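Succinylglutamate desuccinylase (Chromobacterium violaceum, PDB 1YW4) probably catalyses the zinc-dependent hydrolysis of N-succinylglutamate to succinate and glutamate, the last step of arginine degradation by the AST pathway. Local coordinates at residues 144-149 with 237-242; 178-183 with 209-214; 64-69 with 84-89; 5-10 with 35-40. All blocks are in the same frame, centred on the assembly; numbering follows the deposited sequence.

Contact 1 (144-149 with 237-242). With ZN (zinc ion), chain C.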
loop_
_atom_site.group_PDB
_atom_site.type_symbol
_atom_site.label_atom_id
_atom_site.label_comp_id
_atom_site.label_asym_id
_atom_site.label_seq_id
_atom_site.Cartn_x
_atom_site.Cartn_y
_atom_site.Cartn_z
ATOM N N LEU A 144 18.475 -15.080 14.253
ATOM C CA LEU A 144 17.913 -15.406 12.947
ATOM C C LEU A 144 17.187 -16.747 12.895
ATOM O O LEU A 144 17.715 -17.768 13.327
ATOM C CB LEU A 144 19.033 -15.402 11.904
ATOM C CG LEU A 144 19.891 -14.137 11.811
ATOM C CD1 LEU A 144 21.081 -14.395 10.888
ATOM C CD2 LEU A 144 19.055 -12.986 11.297
ATOM N N HIS A 145 15.982 -16.727 12.339
ATOM C CA HIS A 145 15.159 -17.918 12.213
ATOM C C HIS A 145 14.589 -18.085 10.809
ATOM O O HIS A 145 13.865 -17.222 10.322
ATOM C CB HIS A 145 14.006 -17.860 13.214
ATOM C CG HIS A 145 13.046 -19.001 13.090
ATOM N ND1 HIS A 145 13.403 -20.220 12.551
ATOM C CD2 HIS A 145 11.752 -19.122 13.467
ATOM C CE1 HIS A 145 12.370 -21.041 12.607
ATOM N NE2 HIS A 145 11.357 -20.399 13.158
ATOM N N TYR A 146 14.927 -19.191 10.161
ATOM C CA TYR A 146 14.413 -19.464 8.832
ATOM C C TYR A 146 13.655 -20.771 8.939
ATOM O O TYR A 146 14.221 -21.825 9.246
ATOM C CB TYR A 146 15.549 -19.591 7.817
ATOM C CG TYR A 146 16.438 -18.370 7.782
ATOM C CD1 TYR A 146 15.968 -17.149 7.290
ATOM C CD2 TYR A 146 17.730 -18.422 8.300
ATOM C CE1 TYR A 146 16.768 -16.004 7.320
ATOM C CE2 TYR A 146 18.540 -17.291 8.335
ATOM C CZ TYR A 146 18.055 -16.088 7.847
ATOM O OH TYR A 146 18.852 -14.966 7.899
ATOM N N ASP A 147 12.346 -20.668 8.749
ATOM C CA ASP A 147 11.483 -21.827 8.793
ATOM C C ASP A 147 11.354 -22.204 7.315
ATOM O O ASP A 147 10.749 -21.482 6.524
ATOM C CB ASP A 147 10.137 -21.455 9.416
ATOM C CG ASP A 147 9.231 -22.648 9.572
ATOM O OD1 ASP A 147 9.774 -23.768 9.739
ATOM O OD2 ASP A 147 7.993 -22.465 9.529
ATOM N N LEU A 148 11.964 -23.332 6.962
ATOM C CA LEU A 148 12.023 -23.834 5.590
ATOM C C LEU A 148 10.854 -24.716 5.151
ATOM O O LEU A 148 10.570 -25.728 5.775
ATOM C CB LEU A 148 13.337 -24.598 5.411
ATOM C CG LEU A 148 14.554 -23.942 6.075
ATOM C CD1 LEU A 148 15.838 -24.727 5.761
ATOM C CD2 LEU A 148 14.676 -22.511 5.562
ATOM N N HIS A 149 10.214 -24.334 4.045
ATOM C CA HIS A 149 9.066 -25.052 3.513
ATOM C C HIS A 149 9.150 -25.259 2.000
ATOM O O HIS A 149 9.968 -24.638 1.316
ATOM C CB HIS A 149 7.779 -24.252 3.793
ATOM C CG HIS A 149 7.434 -24.125 5.246
ATOM N ND1 HIS A 149 6.353 -24.763 5.812
ATOM C CD2 HIS A 149 8.009 -23.409 6.242
ATOM C CE1 HIS A 149 6.272 -24.448 7.091
ATOM N NE2 HIS A 149 7.266 -23.626 7.378
ATOM N N ARG A 237 25.006 -22.342 4.191
ATOM C CA ARG A 237 26.347 -22.801 4.545
ATOM C C ARG A 237 27.263 -21.594 4.775
ATOM O O ARG A 237 28.138 -21.620 5.641
ATOM C CB ARG A 237 26.919 -23.693 3.439
ATOM C CG ARG A 237 26.272 -25.065 3.345
ATOM C CD ARG A 237 26.698 -25.782 2.072
ATOM N NE ARG A 237 26.139 -27.128 1.983
ATOM C CZ ARG A 237 26.712 -28.212 2.497
ATOM N NH1 ARG A 237 27.870 -28.121 3.135
ATOM N NH2 ARG A 237 26.123 -29.390 2.384
ATOM N N GLY A 238 27.047 -20.530 4.004
ATOM C CA GLY A 238 27.862 -19.334 4.152
ATOM C C GLY A 238 27.556 -18.597 5.442
ATOM O O GLY A 238 28.428 -17.968 6.045
ATOM N N LEU A 239 26.302 -18.672 5.870
ATOM C CA LEU A 239 25.896 -18.021 7.103
ATOM C C LEU A 239 26.531 -18.722 8.303
ATOM O O LEU A 239 27.102 -18.078 9.178
ATOM C CB LEU A 239 24.367 -18.041 7.234
ATOM C CG LEU A 239 23.841 -17.554 8.581
ATOM C CD1 LEU A 239 24.327 -16.135 8.825
ATOM C CD2 LEU A 239 22.319 -17.616 8.606
ATOM N N LEU A 240 26.450 -20.046 8.335
ATOM C CA LEU A 240 27.019 -20.801 9.449
ATOM C C LEU A 240 28.536 -20.669 9.531
ATOM O O LEU A 240 29.092 -20.551 10.620
ATOM C CB LEU A 240 26.647 -22.273 9.330
ATOM C CG LEU A 240 25.136 -22.543 9.276
ATOM C CD1 LEU A 240 24.906 -24.020 9.065
ATOM C CD2 LEU A 240 24.474 -22.046 10.550
ATOM N N SER A 241 29.203 -20.697 8.382
ATOM C CA SER A 241 30.660 -20.585 8.351
ATOM C C SER A 241 31.151 -19.172 8.621
ATOM O O SER A 241 31.891 -18.930 9.575
ATOM C CB SER A 241 31.204 -21.056 7.003
ATOM O OG SER A 241 31.141 -22.463 6.913
ATOM N N ASN A 242 30.743 -18.244 7.767
ATOM C CA ASN A 242 31.137 -16.850 7.900
ATOM C C ASN A 242 29.903 -15.959 7.895
ATOM O O ASN A 242 29.520 -15.403 6.864
ATOM C CB ASN A 242 32.076 -16.457 6.760
ATOM C CG ASN A 242 32.531 -15.015 6.857
ATOM O OD1 ASN A 242 32.941 -14.552 7.924
ATOM N ND2 ASN A 242 32.469 -14.298 5.744
HETATM ZN ZN ZN C . 4.785 -25.853 4.475
HETATM O O HOH W 1 4.394 -24.917 2.377
#
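Leu144 and Tyr146 lie on strand 143-151 of the zinc-dependent catalytic domain, and Leu239 of helix 230-241 packs against both. One methyl does all the touching from the helix side. Leu239 CD2 sits 3.8 Å from Tyr146 CE2, at the edge of the ring and near its plane. The same Leu239 CD2 comes within 4.1 Å of Leu144 CD1. Leu239 holds CG anti to its backbone N (chi1 172°), and from there the branch reaches the strand. Tyr146 meets it from the opposite direction, while Leu144 runs at a slant to it. The Tyr146 ring also stacks on Trp179, and its OH hydrogen-bonds Gln176, so both ring and hydroxyl are tied down. Farther along the strand is the metal site. His149 ND1 binds the zinc ion at 2.3 Å, and a water binds the same zinc at 2.3 Å. His56 and Glu59 complete the protein ligands. On the other side of the imidazole, His149 NE2 donates to Asp147 OD2 at 2.6 Å with an angle of 168°. The carboxylate oxygen lies in the ring plane but is itself met from above the carboxylate plane. Asp147 OD1 is bonded to Ser52, which positions this second-shell acid. Between these two segments the contact is apolar, with no hydrogen bond, and at the metal end the zinc and Asp147 together fix the rotation of the His149 ring.

Contact 2 (178-183 with 209-214)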
loop_
_atom_site.group_PDB
_atom_site.type_symbol
_atom_site.label_atom_id
_atom_site.label_comp_id
_atom_site.label_asym_id
_atom_site.label_seq_id
_atom_site.Cartn_x
_atom_site.Cartn_y
_atom_site.Cartn_z
ATOM N N ALA A 178 17.818 -8.194 1.786
ATOM C CA ALA A 178 18.935 -8.245 0.855
ATOM C C ALA A 178 19.492 -9.663 0.807
ATOM O O ALA A 178 19.669 -10.235 -0.269
ATOM C CB ALA A 178 20.016 -7.267 1.287
ATOM N N TRP A 179 19.755 -10.228 1.983
ATOM C CA TRP A 179 20.291 -11.586 2.085
ATOM C C TRP A 179 19.357 -12.573 1.396
ATOM O O TRP A 179 19.799 -13.506 0.724
ATOM C CB TRP A 179 20.433 -11.990 3.547
ATOM C CG TRP A 179 21.126 -13.297 3.743
ATOM C CD1 TRP A 179 22.469 -13.512 3.761
ATOM C CD2 TRP A 179 20.512 -14.567 3.988
ATOM N NE1 TRP A 179 22.737 -14.837 4.013
ATOM C CE2 TRP A 179 21.551 -15.508 4.156
ATOM C CE3 TRP A 179 19.183 -15.003 4.084
ATOM C CZ2 TRP A 179 21.303 -16.863 4.420
ATOM C CZ3 TRP A 179 18.937 -16.351 4.346
ATOM C CH2 TRP A 179 19.996 -17.264 4.512
ATOM N N LEU A 180 18.060 -12.374 1.596
ATOM C CA LEU A 180 17.059 -13.235 0.988
ATOM C C LEU A 180 17.112 -13.083 -0.529
ATOM O O LEU A 180 17.106 -14.076 -1.265
ATOM C CB LEU A 180 15.662 -12.872 1.502
ATOM C CG LEU A 180 15.412 -13.160 2.984
ATOM C CD1 LEU A 180 14.055 -12.603 3.401
ATOM C CD2 LEU A 180 15.476 -14.664 3.225
ATOM N N GLN A 181 17.178 -11.837 -0.988
ATOM C CA GLN A 181 17.233 -11.548 -2.418
ATOM C C GLN A 181 18.410 -12.281 -3.050
ATOM O O GLN A 181 18.233 -13.079 -3.969
ATOM C CB GLN A 181 17.382 -10.043 -2.657
ATOM C CG GLN A 181 17.224 -9.635 -4.111
ATOM C CD GLN A 181 17.523 -8.170 -4.336
ATOM O OE1 GLN A 181 17.070 -7.577 -5.315
ATOM N NE2 GLN A 181 18.299 -7.578 -3.435
ATOM N N ARG A 182 19.613 -12.000 -2.562
ATOM C CA ARG A 182 20.800 -12.661 -3.084
ATOM C C ARG A 182 20.901 -14.048 -2.460
ATOM O O ARG A 182 21.920 -14.414 -1.878
ATOM C CB ARG A 182 22.060 -11.840 -2.779
ATOM C CG ARG A 182 22.339 -10.728 -3.791
ATOM C CD ARG A 182 21.356 -9.571 -3.667
ATOM N NE ARG A 182 21.279 -8.759 -4.884
ATOM C CZ ARG A 182 22.299 -8.099 -5.431
ATOM N NH1 ARG A 182 23.505 -8.142 -4.878
ATOM N NH2 ARG A 182 22.111 -7.389 -6.537
ATOM N N CYS A 183 19.820 -14.808 -2.581
ATOM C CA CYS A 183 19.749 -16.158 -2.043
ATOM C C CYS A 183 18.837 -16.991 -2.934
ATOM O O CYS A 183 18.905 -18.222 -2.946
ATOM C CB CYS A 183 19.185 -16.116 -0.625
ATOM S SG CYS A 183 18.677 -17.702 0.033
ATOM N N ASP A 209 14.668 -12.032 13.971
ATOM C CA ASP A 209 14.406 -11.793 12.558
ATOM C C ASP A 209 14.053 -13.156 11.992
ATOM O O ASP A 209 14.924 -13.947 11.652
ATOM C CB ASP A 209 15.646 -11.216 11.890
ATOM C CG ASP A 209 15.996 -9.848 12.435
ATOM O OD1 ASP A 209 15.130 -8.955 12.377
ATOM O OD2 ASP A 209 17.122 -9.670 12.929
ATOM N N ALA A 210 12.757 -13.425 11.918
ATOM C CA ALA A 210 12.268 -14.716 11.461
ATOM C C ALA A 210 11.494 -14.647 10.151
ATOM O O ALA A 210 10.769 -13.687 9.894
ATOM C CB ALA A 210 11.397 -15.324 12.553
ATOM N N PHE A 211 11.652 -15.676 9.327
ATOM C CA PHE A 211 10.955 -15.724 8.054
ATOM C C PHE A 211 10.511 -17.150 7.719
ATOM O O PHE A 211 11.125 -18.120 8.153
ATOM C CB PHE A 211 11.866 -15.226 6.918
ATOM C CG PHE A 211 12.602 -13.947 7.232
ATOM C CD1 PHE A 211 13.799 -13.972 7.936
ATOM C CD2 PHE A 211 12.086 -12.717 6.840
ATOM C CE1 PHE A 211 14.476 -12.792 8.251
ATOM C CE2 PHE A 211 12.756 -11.526 7.152
ATOM C CZ PHE A 211 13.954 -11.571 7.859
ATOM N N THR A 212 9.426 -17.263 6.964
ATOM C CA THR A 212 8.956 -18.561 6.499
ATOM C C THR A 212 9.481 -18.540 5.059
ATOM O O THR A 212 9.226 -17.576 4.325
ATOM C CB THR A 212 7.406 -18.653 6.459
ATOM O OG1 THR A 212 6.872 -18.553 7.785
ATOM C CG2 THR A 212 6.970 -19.972 5.841
ATOM N N LEU A 213 10.239 -19.562 4.667
ATOM C CA LEU A 213 10.787 -19.628 3.311
ATOM C C LEU A 213 10.171 -20.752 2.483
ATOM O O LEU A 213 10.292 -21.915 2.831
ATOM C CB LEU A 213 12.311 -19.829 3.336
ATOM C CG LEU A 213 13.162 -18.811 4.107
ATOM C CD1 LEU A 213 14.650 -19.100 3.906
ATOM C CD2 LEU A 213 12.821 -17.421 3.648
ATOM N N GLU A 214 9.492 -20.387 1.400
ATOM C CA GLU A 214 8.894 -21.359 0.483
ATOM C C GLU A 214 9.961 -21.487 -0.592
ATOM O O GLU A 214 10.072 -20.628 -1.463
ATOM C CB GLU A 214 7.596 -20.806 -0.110
ATOM C CG GLU A 214 6.416 -20.777 0.852
ATOM C CD GLU A 214 5.929 -22.173 1.220
ATOM O OE1 GLU A 214 6.035 -23.082 0.376
ATOM O OE2 GLU A 214 5.425 -22.354 2.345
#
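Leu180 carries CG anti to the carbonyl carbon and beside the backbone N (chi1 -67°), which aims its two methyls at the strand. Phe211 and Leu213, two apart on that strand, present a ring and a methyl to these two branches. The contact joins helix 174-181 to strand 209-215 in the catalytic domain, an alpha-beta fold of the zinc exopeptidase type. The two branches of Leu180 divide the work. CD1 lies over one face of the Phe211 ring, 4.2 Å from its centroid and 21° off the ring normal. This is a CH-pi contact, shifted from the ring centre toward the rim. The nearest ring atom is Phe211 CD2, 4.0 Å from Leu180 CD1, and Phe211 CE2 follows at 4.1 Å. The ring also meets Tyr163 edge-to-face, so a second aromatic group helps to hold it. All three residues are buried, and no hydrogen bond crosses between the segments. Just past the helix end, Cys183 packs on Ile232 and Ala235 of helix 230-241. Glu214, the predicted active-site residue, follows Leu213 directly in the strand. Its side chain packs on His149 of the zinc site, while Leu213 points to the helix side. The second branch of Leu180 meets it there, with Leu180 CD2 3.9 Å from Leu213 CD2.

Contact 3 (64-69 with 84-89)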
loop_
_atom_site.group_PDB
_atom_site.type_symbol
_atom_site.label_atom_id
_atom_site.label_comp_id
_atom_site.label_asym_id
_atom_site.label_seq_id
_atom_site.Cartn_x
_atom_site.Cartn_y
_atom_site.Cartn_z
ATOM N N GLU A 64 16.496 -32.488 3.673
ATOM C CA GLU A 64 17.726 -33.081 3.143
ATOM C C GLU A 64 18.856 -32.053 3.105
ATOM O O GLU A 64 20.001 -32.390 3.391
ATOM C CB GLU A 64 17.503 -33.642 1.729
ATOM C CG GLU A 64 16.346 -34.634 1.618
ATOM C CD GLU A 64 16.189 -35.239 0.223
ATOM O OE1 GLU A 64 16.220 -34.482 -0.769
ATOM O OE2 GLU A 64 16.016 -36.475 0.117
ATOM N N VAL A 65 18.536 -30.806 2.758
ATOM C CA VAL A 65 19.548 -29.750 2.695
ATOM C C VAL A 65 20.118 -29.456 4.083
ATOM O O VAL A 65 21.326 -29.272 4.247
ATOM C CB VAL A 65 18.976 -28.444 2.106
ATOM C CG1 VAL A 65 20.003 -27.306 2.246
ATOM C CG2 VAL A 65 18.631 -28.649 0.637
ATOM N N VAL A 66 19.246 -29.414 5.084
ATOM C CA VAL A 66 19.704 -29.167 6.443
ATOM C C VAL A 66 20.546 -30.349 6.909
ATOM O O VAL A 66 21.663 -30.172 7.390
ATOM C CB VAL A 66 18.520 -28.982 7.418
ATOM C CG1 VAL A 66 19.022 -28.975 8.862
ATOM C CG2 VAL A 66 17.805 -27.673 7.112
ATOM N N ASP A 67 20.014 -31.554 6.753
ATOM C CA ASP A 67 20.729 -32.748 7.178
ATOM C C ASP A 67 22.115 -32.857 6.525
ATOM O O ASP A 67 23.075 -33.280 7.171
ATOM C CB ASP A 67 19.897 -33.997 6.878
ATOM C CG ASP A 67 20.427 -35.230 7.575
ATOM O OD1 ASP A 67 20.622 -35.182 8.813
ATOM O OD2 ASP A 67 20.647 -36.250 6.891
ATOM N N GLY A 68 22.213 -32.478 5.254
ATOM C CA GLY A 68 23.490 -32.523 4.565
ATOM C C GLY A 68 24.503 -31.592 5.219
ATOM O O GLY A 68 25.672 -31.948 5.385
HETATM N N MSE A 69 24.047 -30.400 5.593
HETATM C CA MSE A 69 24.897 -29.417 6.244
HETATM C C MSE A 69 25.389 -29.952 7.584
HETATM O O MSE A 69 26.555 -29.809 7.907
HETATM C CB MSE A 69 24.143 -28.107 6.489
HETATM C CG MSE A 69 23.760 -27.326 5.246
HETATM SE SE MSE A 69 23.146 -25.536 5.700
HETATM C CE MSE A 69 21.523 -26.007 6.627
ATOM N N LEU A 84 23.927 -22.564 16.579
ATOM C CA LEU A 84 22.955 -23.173 15.683
ATOM C C LEU A 84 22.007 -24.169 16.338
ATOM O O LEU A 84 22.434 -25.106 17.014
ATOM C CB LEU A 84 23.696 -23.878 14.540
ATOM C CG LEU A 84 22.912 -24.799 13.595
ATOM C CD1 LEU A 84 21.868 -23.985 12.857
ATOM C CD2 LEU A 84 23.848 -25.481 12.602
ATOM N N LEU A 85 20.715 -23.967 16.127
ATOM C CA LEU A 85 19.718 -24.901 16.630
ATOM C C LEU A 85 18.934 -25.422 15.422
ATOM O O LEU A 85 18.322 -24.647 14.699
ATOM C CB LEU A 85 18.764 -24.214 17.597
ATOM C CG LEU A 85 17.594 -25.078 18.090
ATOM C CD1 LEU A 85 18.093 -26.389 18.699
ATOM C CD2 LEU A 85 16.807 -24.287 19.128
ATOM N N VAL A 86 18.980 -26.732 15.198
ATOM C CA VAL A 86 18.247 -27.347 14.100
ATOM C C VAL A 86 17.046 -28.093 14.672
ATOM O O VAL A 86 17.167 -28.830 15.660
ATOM C CB VAL A 86 19.107 -28.360 13.314
ATOM C CG1 VAL A 86 18.250 -29.075 12.277
ATOM C CG2 VAL A 86 20.264 -27.638 12.612
HETATM N N MSE A 87 15.893 -27.880 14.050
HETATM C CA MSE A 87 14.671 -28.541 14.468
HETATM C C MSE A 87 13.976 -29.294 13.340
HETATM O O MSE A 87 13.596 -28.703 12.333
HETATM C CB MSE A 87 13.671 -27.534 15.018
HETATM C CG MSE A 87 14.048 -26.879 16.305
HETATM SE SE MSE A 87 12.658 -25.681 16.864
HETATM C CE MSE A 87 12.773 -25.855 18.755
ATOM N N PHE A 88 13.854 -30.607 13.497
ATOM C CA PHE A 88 13.115 -31.430 12.548
ATOM C C PHE A 88 11.783 -31.378 13.304
ATOM O O PHE A 88 11.537 -32.163 14.218
ATOM C CB PHE A 88 13.695 -32.847 12.504
ATOM C CG PHE A 88 15.082 -32.912 11.914
ATOM C CD1 PHE A 88 16.166 -33.302 12.691
ATOM C CD2 PHE A 88 15.306 -32.519 10.596
ATOM C CE1 PHE A 88 17.458 -33.293 12.163
ATOM C CE2 PHE A 88 16.598 -32.505 10.054
ATOM C CZ PHE A 88 17.673 -32.891 10.838
ATOM N N ALA A 89 10.952 -30.416 12.917
ATOM C CA ALA A 89 9.696 -30.105 13.594
ATOM C C ALA A 89 8.627 -31.145 13.843
ATOM O O ALA A 89 8.355 -31.489 14.999
ATOM C CB ALA A 89 9.074 -28.876 12.952
#
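Asp67 OD1 lies 4.2 Å from Phe88 CZ and accepts a hydrogen bond from Leu8 N, while Asp67 OD2 is hydrogen-bonded to Ser6 OG. Both oxygens of the carboxylate are thus held by the N-terminal segment, and the Phe88 ring is only a neighbour, approached obliquely. The contact belongs to a beta-alpha-beta unit made of strand 48-53, helix 61-75 and strand 83-88. Here the helix packs on the second strand of the unit. The axes of helix 64-69 and strand 84-88 come within 10.2 Å and their directions differ by 139°, so the helix runs back across the strand at a slant. The contact centres on Val66 against Val86. Both valines hold CG1 anti to the backbone N, with chi1 of 170° and 174°, and the two side chains reach toward each other tip to tip. Val66 CG1 and Val86 CG1 are 3.5 Å apart, a tight fit for two methyls. Val86 CG2 stands farther off, 4.2 Å from Val66 CG1. The same Val66 methyl is also near the aromatic ring, 4.4 Å from Phe88 CE2. Cys53 of strand 48-53 touches both Val66 and Phe88, which ties the first strand of the unit into the same core. Within strand 83-88 the ring has one more close partner, with Val86 CG1 over one face of Phe88, 4.1 Å above the ring plane and offset toward the rim.

Contact 4 (5-10 with 35-40)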
loop_
_atom_site.group_PDB
_atom_site.type_symbol
_atom_site.label_atom_id
_atom_site.label_comp_id
_atom_site.label_asym_id
_atom_site.label_seq_id
_atom_site.Cartn_x
_atom_site.Cartn_y
_atom_site.Cartn_z
ATOM N N PRO A 5 25.390 -41.228 10.847
ATOM C CA PRO A 5 26.095 -40.051 10.325
ATOM C C PRO A 5 25.077 -38.973 9.952
ATOM O O PRO A 5 25.415 -37.801 9.768
ATOM C CB PRO A 5 26.828 -40.604 9.105
ATOM C CG PRO A 5 25.899 -41.662 8.611
ATOM C CD PRO A 5 25.454 -42.350 9.893
ATOM N N SER A 6 23.821 -39.398 9.853
ATOM C CA SER A 6 22.719 -38.512 9.523
ATOM C C SER A 6 21.986 -38.072 10.787
ATOM O O SER A 6 21.464 -38.902 11.533
ATOM C CB SER A 6 21.733 -39.220 8.587
ATOM O OG SER A 6 20.554 -38.450 8.378
ATOM N N PHE A 7 21.942 -36.763 11.012
ATOM C CA PHE A 7 21.257 -36.207 12.166
ATOM C C PHE A 7 19.771 -36.529 12.026
ATOM O O PHE A 7 19.111 -36.902 12.995
ATOM C CB PHE A 7 21.483 -34.689 12.231
ATOM C CG PHE A 7 22.862 -34.300 12.730
ATOM C CD1 PHE A 7 23.010 -33.608 13.925
ATOM C CD2 PHE A 7 24.009 -34.649 12.015
ATOM C CE1 PHE A 7 24.274 -33.264 14.415
ATOM C CE2 PHE A 7 25.284 -34.307 12.498
ATOM C CZ PHE A 7 25.411 -33.616 13.697
ATOM N N LEU A 8 19.261 -36.414 10.805
ATOM C CA LEU A 8 17.858 -36.679 10.532
ATOM C C LEU A 8 17.450 -38.102 10.897
ATOM O O LEU A 8 16.459 -38.314 11.602
ATOM C CB LEU A 8 17.558 -36.395 9.050
ATOM C CG LEU A 8 16.145 -36.656 8.487
ATOM C CD1 LEU A 8 16.064 -38.074 8.006
ATOM C CD2 LEU A 8 15.055 -36.355 9.529
ATOM N N GLN A 9 18.224 -39.079 10.435
ATOM C CA GLN A 9 17.919 -40.478 10.709
ATOM C C GLN A 9 17.998 -40.789 12.202
ATOM O O GLN A 9 17.233 -41.604 12.721
ATOM C CB GLN A 9 18.872 -41.393 9.937
ATOM C CG GLN A 9 18.299 -42.769 9.726
ATOM C CD GLN A 9 16.946 -42.702 9.035
ATOM O OE1 GLN A 9 16.823 -42.184 7.922
ATOM N NE2 GLN A 9 15.921 -43.212 9.704
ATOM N N HIS A 10 18.935 -40.150 12.891
ATOM C CA HIS A 10 19.069 -40.368 14.323
ATOM C C HIS A 10 17.768 -39.935 14.988
ATOM O O HIS A 10 17.240 -40.636 15.843
ATOM C CB HIS A 10 20.225 -39.549 14.894
ATOM C CG HIS A 10 20.358 -39.660 16.379
ATOM N ND1 HIS A 10 20.903 -40.765 17.000
ATOM C CD2 HIS A 10 19.980 -38.819 17.372
ATOM C CE1 HIS A 10 20.855 -40.597 18.311
ATOM N NE2 HIS A 10 20.298 -39.426 18.562
ATOM N N GLY A 35 14.503 -34.808 17.632
ATOM C CA GLY A 35 14.633 -33.957 16.465
ATOM C C GLY A 35 15.132 -32.539 16.698
ATOM O O GLY A 35 15.087 -31.728 15.775
ATOM N N CYS A 36 15.589 -32.215 17.906
ATOM C CA CYS A 36 16.113 -30.874 18.162
ATOM C C CYS A 36 17.556 -31.000 18.612
ATOM O O CYS A 36 17.830 -31.625 19.635
ATOM C CB CYS A 36 15.278 -30.169 19.237
ATOM S SG CYS A 36 13.515 -30.063 18.742
ATOM N N VAL A 37 18.470 -30.397 17.852
ATOM C CA VAL A 37 19.891 -30.467 18.162
ATOM C C VAL A 37 20.586 -29.099 18.059
ATOM O O VAL A 37 20.447 -28.367 17.070
ATOM C CB VAL A 37 20.611 -31.528 17.242
ATOM C CG1 VAL A 37 20.482 -31.138 15.769
ATOM C CG2 VAL A 37 22.083 -31.671 17.650
ATOM N N GLU A 38 21.315 -28.761 19.115
ATOM C CA GLU A 38 22.025 -27.498 19.203
ATOM C C GLU A 38 23.524 -27.714 19.013
ATOM O O GLU A 38 24.125 -28.542 19.701
ATOM C CB GLU A 38 21.763 -26.885 20.576
ATOM C CG GLU A 38 22.449 -25.568 20.798
ATOM C CD GLU A 38 22.496 -25.206 22.264
ATOM O OE1 GLU A 38 21.710 -24.343 22.688
ATOM O OE2 GLU A 38 23.317 -25.802 22.990
ATOM N N LEU A 39 24.122 -26.969 18.087
ATOM C CA LEU A 39 25.555 -27.090 17.816
ATOM C C LEU A 39 26.255 -25.765 18.121
ATOM O O LEU A 39 25.738 -24.700 17.796
ATOM C CB LEU A 39 25.808 -27.490 16.341
ATOM C CG LEU A 39 25.216 -28.804 15.805
ATOM C CD1 LEU A 39 23.743 -28.585 15.476
ATOM C CD2 LEU A 39 25.950 -29.257 14.545
ATOM N N ASN A 40 27.416 -25.835 18.766
ATOM C CA ASN A 40 28.190 -24.633 19.103
ATOM C C ASN A 40 27.367 -23.652 19.942
ATOM O O ASN A 40 27.551 -22.433 19.866
ATOM C CB ASN A 40 28.658 -23.938 17.816
ATOM C CG ASN A 40 29.795 -22.951 18.054
ATOM O OD1 ASN A 40 29.940 -21.964 17.326
ATOM N ND2 ASN A 40 30.611 -23.221 19.065
#
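The segment that sets Phe7 against Val37 and Leu39 begins at Pro5, whose carbonyl oxygen hydrogen-bonds Thr71 of helix 61-75. Ser6 is the N-cap of helix 7-12. Its OG accepts from Gln9 N at 3.2 Å, with a nearly straight angle of 169°. Its carbonyl oxygen also takes the His10 N, at 3.1 Å, and the first turn is closed. Phe7 comes next and makes the contact with strand 36-39. Its CG lies anti to the carbonyl carbon (chi1 -76°), which lets the ring reach Val37 and Leu39. Phe7 CD1 is 4.0 Å from Val37 CG1, which meets the ring at its edge, near the plane. The two side chains cross at about a right angle. Val37 turns this methyl between its own backbone N and carbonyl carbon (chi1 61°), and that rotation puts CG1 at the ring edge. Leu39 CD2 approaches the ring obliquely, 4.3 Å from Phe7 CE1. Leu70 and Ala74 of helix 61-75 also touch Phe7. Trp21 meets the ring of Phe7 edge-to-face and does the same to His10, the last residue of the segment, which also meets Trp31. The contact joins the first helix of the chain to a strand that pairs antiparallel with 83-88. No hydrogen bond links the two segments here: apolar side chains hold them together, while the Ser6 cap satisfies a backbone N-H at the start of the helix.

How the contacts relate
Along the chain contact 4 closes first, then contact 3, and contact 2 is nested inside the loop closed by contact 1. Contacts 3 and 4 have centres about 7 Å apart and use the neighbouring strands 83-88 and 36-39. Contacts 1 and 2, centres about 9 Å apart, lie on the neighbouring strands 143-151 and 209-215, probably hydrogen-bonded from His149 N to Leu213 O. Leu148 packs on Val66 to connect contacts 1 and 3, centres about 10 Å apart. Contacts 2 and 4 are the most distant pair, about 23 Å between centres. Contacts 1 and 2 thus pack helices on the strands bearing His149 and the predicted active-site Glu214, while contact 4 lies away from the annotated sites.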